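Local coordinates for protein tRNA (cytosine(38)-C(5))-methyltransferase (PDB 6FDF) that methylates carbon 5 of cytosine 38 in the anticodon loop of tRNA(Asp), using S-adenosyl-L-methionine as methyl donor, at residues P83-F88 with Q128-S133. Residues are numbered along the deposited sequence; the frame is centred on the assembly and turned at random.
Sequences PSCQPF and QGFEES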
loop_
_atom_site.group_PDB
_atom_site.type_symbol
_atom_site.label_atom_id
_atom_site.label_comp_id
_atom_site.label_asym_id
_atom_site.label_seq_id
_atom_site.Cartn_x
_atom_site.Cartn_y
_atom_site.Cartn_z
ATOM N N PRO A 83 -1.380 7.297 -6.270
ATOM C CA PRO A 83 -2.288 7.546 -7.393
ATOM C C PRO A 83 -2.535 6.300 -8.228
ATOM O O PRO A 83 -1.824 5.296 -8.140
ATOM C CB PRO A 83 -1.563 8.624 -8.208
ATOM C CG PRO A 83 -0.114 8.455 -7.848
ATOM C CD PRO A 83 -0.119 8.051 -6.398
ATOM N N SER A 84 -3.579 6.379 -9.040
ATOM C CA SER A 84 -3.965 5.314 -9.959
ATOM C C SER A 84 -3.429 5.721 -11.324
ATOM O O SER A 84 -3.985 6.603 -11.984
ATOM C CB SER A 84 -5.479 5.123 -9.974
ATOM O OG SER A 84 -5.874 4.242 -11.013
ATOM N N CYS A 85 -2.336 5.086 -11.747
ATOM C CA CYS A 85 -1.678 5.480 -12.978
ATOM C C CYS A 85 -1.692 4.413 -14.067
ATOM O O CYS A 85 -1.274 4.707 -15.192
ATOM C CB CYS A 85 -0.236 5.918 -12.677
ATOM S SG CYS A 85 -0.218 7.509 -11.787
ATOM N N GLN A 86 -2.163 3.195 -13.775
ATOM C CA GLN A 86 -2.238 2.181 -14.821
ATOM C C GLN A 86 -3.510 2.372 -15.649
ATOM O O GLN A 86 -4.552 2.750 -15.106
ATOM C CB GLN A 86 -2.222 0.777 -14.215
ATOM C CG GLN A 86 -1.113 0.538 -13.212
ATOM C CD GLN A 86 -0.741 -0.928 -13.096
ATOM O OE1 GLN A 86 -0.964 -1.559 -12.062
ATOM N NE2 GLN A 86 -0.171 -1.478 -14.163
ATOM N N PRO A 87 -3.460 2.123 -16.968
ATOM C CA PRO A 87 -2.288 1.645 -17.707
ATOM C C PRO A 87 -1.289 2.763 -17.966
ATOM O O PRO A 87 -1.686 3.901 -18.227
ATOM C CB PRO A 87 -2.888 1.140 -19.018
ATOM C CG PRO A 87 -4.069 2.016 -19.229
ATOM C CD PRO A 87 -4.621 2.313 -17.854
ATOM N N PHE A 88 0.000 2.435 -17.884
ATOM C CA PHE A 88 1.033 3.440 -18.108
ATOM C C PHE A 88 0.992 3.973 -19.535
ATOM O O PHE A 88 1.248 5.161 -19.767
ATOM C CB PHE A 88 2.400 2.848 -17.765
ATOM C CG PHE A 88 2.542 2.492 -16.311
ATOM C CD1 PHE A 88 2.048 3.339 -15.333
ATOM C CD2 PHE A 88 3.135 1.303 -15.923
ATOM C CE1 PHE A 88 2.164 3.017 -13.993
ATOM C CE2 PHE A 88 3.250 0.974 -14.585
ATOM C CZ PHE A 88 2.762 1.834 -13.619
ATOM N N GLN A 128 5.701 -0.942 -9.008
ATOM C CA GLN A 128 6.935 -1.058 -9.767
ATOM C C GLN A 128 6.643 -0.930 -11.257
ATOM O O GLN A 128 5.678 -1.502 -11.773
ATOM C CB GLN A 128 7.610 -2.396 -9.466
ATOM C CG GLN A 128 8.962 -2.576 -10.126
ATOM C CD GLN A 128 9.673 -3.822 -9.644
ATOM O OE1 GLN A 128 9.041 -4.759 -9.155
ATOM N NE2 GLN A 128 10.993 -3.843 -9.781
ATOM N N GLY A 129 7.490 -0.189 -11.952
ATOM C CA GLY A 129 7.266 0.125 -13.341
ATOM C C GLY A 129 6.683 1.501 -13.569
ATOM O O GLY A 129 6.726 2.000 -14.697
ATOM N N PHE A 130 6.140 2.128 -12.522
ATOM C CA PHE A 130 5.793 3.540 -12.622
ATOM C C PHE A 130 7.001 4.357 -13.053
ATOM O O PHE A 130 6.866 5.327 -13.807
ATOM C CB PHE A 130 5.252 4.054 -11.284
ATOM C CG PHE A 130 4.902 5.524 -11.298
ATOM C CD1 PHE A 130 3.732 5.967 -11.894
ATOM C CD2 PHE A 130 5.753 6.460 -10.726
ATOM C CE1 PHE A 130 3.414 7.319 -11.915
ATOM C CE2 PHE A 130 5.437 7.813 -10.743
ATOM C CZ PHE A 130 4.263 8.237 -11.339
ATOM N N GLU A 131 8.197 3.965 -12.600
ATOM C CA GLU A 131 9.382 4.784 -12.834
ATOM C C GLU A 131 9.699 4.944 -14.313
ATOM O O GLU A 131 10.379 5.906 -14.685
ATOM C CB GLU A 131 10.597 4.201 -12.104
ATOM C CG GLU A 131 11.159 2.923 -12.701
ATOM C CD GLU A 131 10.341 1.695 -12.347
ATOM O OE1 GLU A 131 9.311 1.836 -11.651
ATOM O OE2 GLU A 131 10.742 0.582 -12.752
ATOM N N GLU A 132 9.222 4.034 -15.162
ATOM C CA GLU A 132 9.466 4.108 -16.595
ATOM C C GLU A 132 8.322 4.752 -17.362
ATOM O O GLU A 132 8.381 4.807 -18.595
ATOM C CB GLU A 132 9.733 2.706 -17.159
ATOM C CG GLU A 132 11.026 2.079 -16.670
ATOM C CD GLU A 132 11.249 0.692 -17.236
ATOM O OE1 GLU A 132 10.330 0.168 -17.903
ATOM O OE2 GLU A 132 12.343 0.130 -17.019
ATOM N N SER A 133 7.294 5.244 -16.676
ATOM C CA SER A 133 6.083 5.683 -17.353
ATOM C C SER A 133 6.176 7.144 -17.782
ATOM O O SER A 133 6.964 7.927 -17.249
ATOM C CB SER A 133 4.869 5.509 -16.444
ATOM O OG SER A 133 4.915 6.421 -15.351
#
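The carbonyl oxygen Phe130 O is gripped twice by Ser133, a residue whose CB packs on Phe88. The hydroxyl Ser133 OG donates to Phe130 O over 2.7 Å, in the carbonyl plane and on a lone pair. The backbone Ser133 N reaches the same oxygen. Ser133 OG also accepts from Ala136 N, which makes it the N-cap of helix 134-145. Its chi1 of 69° places OG where it can reach both Phe130 O and Ala136 N.

No hydrogen bond joins 83-88 to 128-133. The Phe88 ring carries most of the contact. Phe88 CD1 rests on Ser133 CB at 3.7 Å. The far end of the ring lies along the backbone of Gly129 and Phe130. Phe88 CE2 is 3.6 Å from Gly129 C. Phe88 CZ is 3.6 Å from Phe130 N. The side chains of Phe88 and Phe130 cross at about a right angle. Phe88 CE1 meets the edge of the Phe130 ring, 3.9 Å from Phe130 CD1. With an alanine at Phe88, a gap is likely to open beside Gly129 and Ser133, and the Phe130 edge would lose this neighbour.

Cys85 SG approaches the Phe130 ring obliquely, 3.6 Å from Phe130 CE1, in a sulfur-aromatic contact. Phe130, with CG anti to its own N (chi1 179°), extends to Cys85, while Trp169 also meets its ring. Gly129 N donates to Glu131 OE1 over 2.7 Å, in a bent bond (133°) on the syn side of the carboxylate, somewhat out of its plane.

The two loops follow the neighbouring parallel strands 78-81 and 121-127 of the Rossmann-like methyltransferase sheet. The first corresponds to the Pro-Cys motif loop of C5-cytosine methyltransferases, here Pro-Ser-Cys, with Cys85 the predicted catalytic nucleophile. The second follows the Glu-Asn-Val motif of this family.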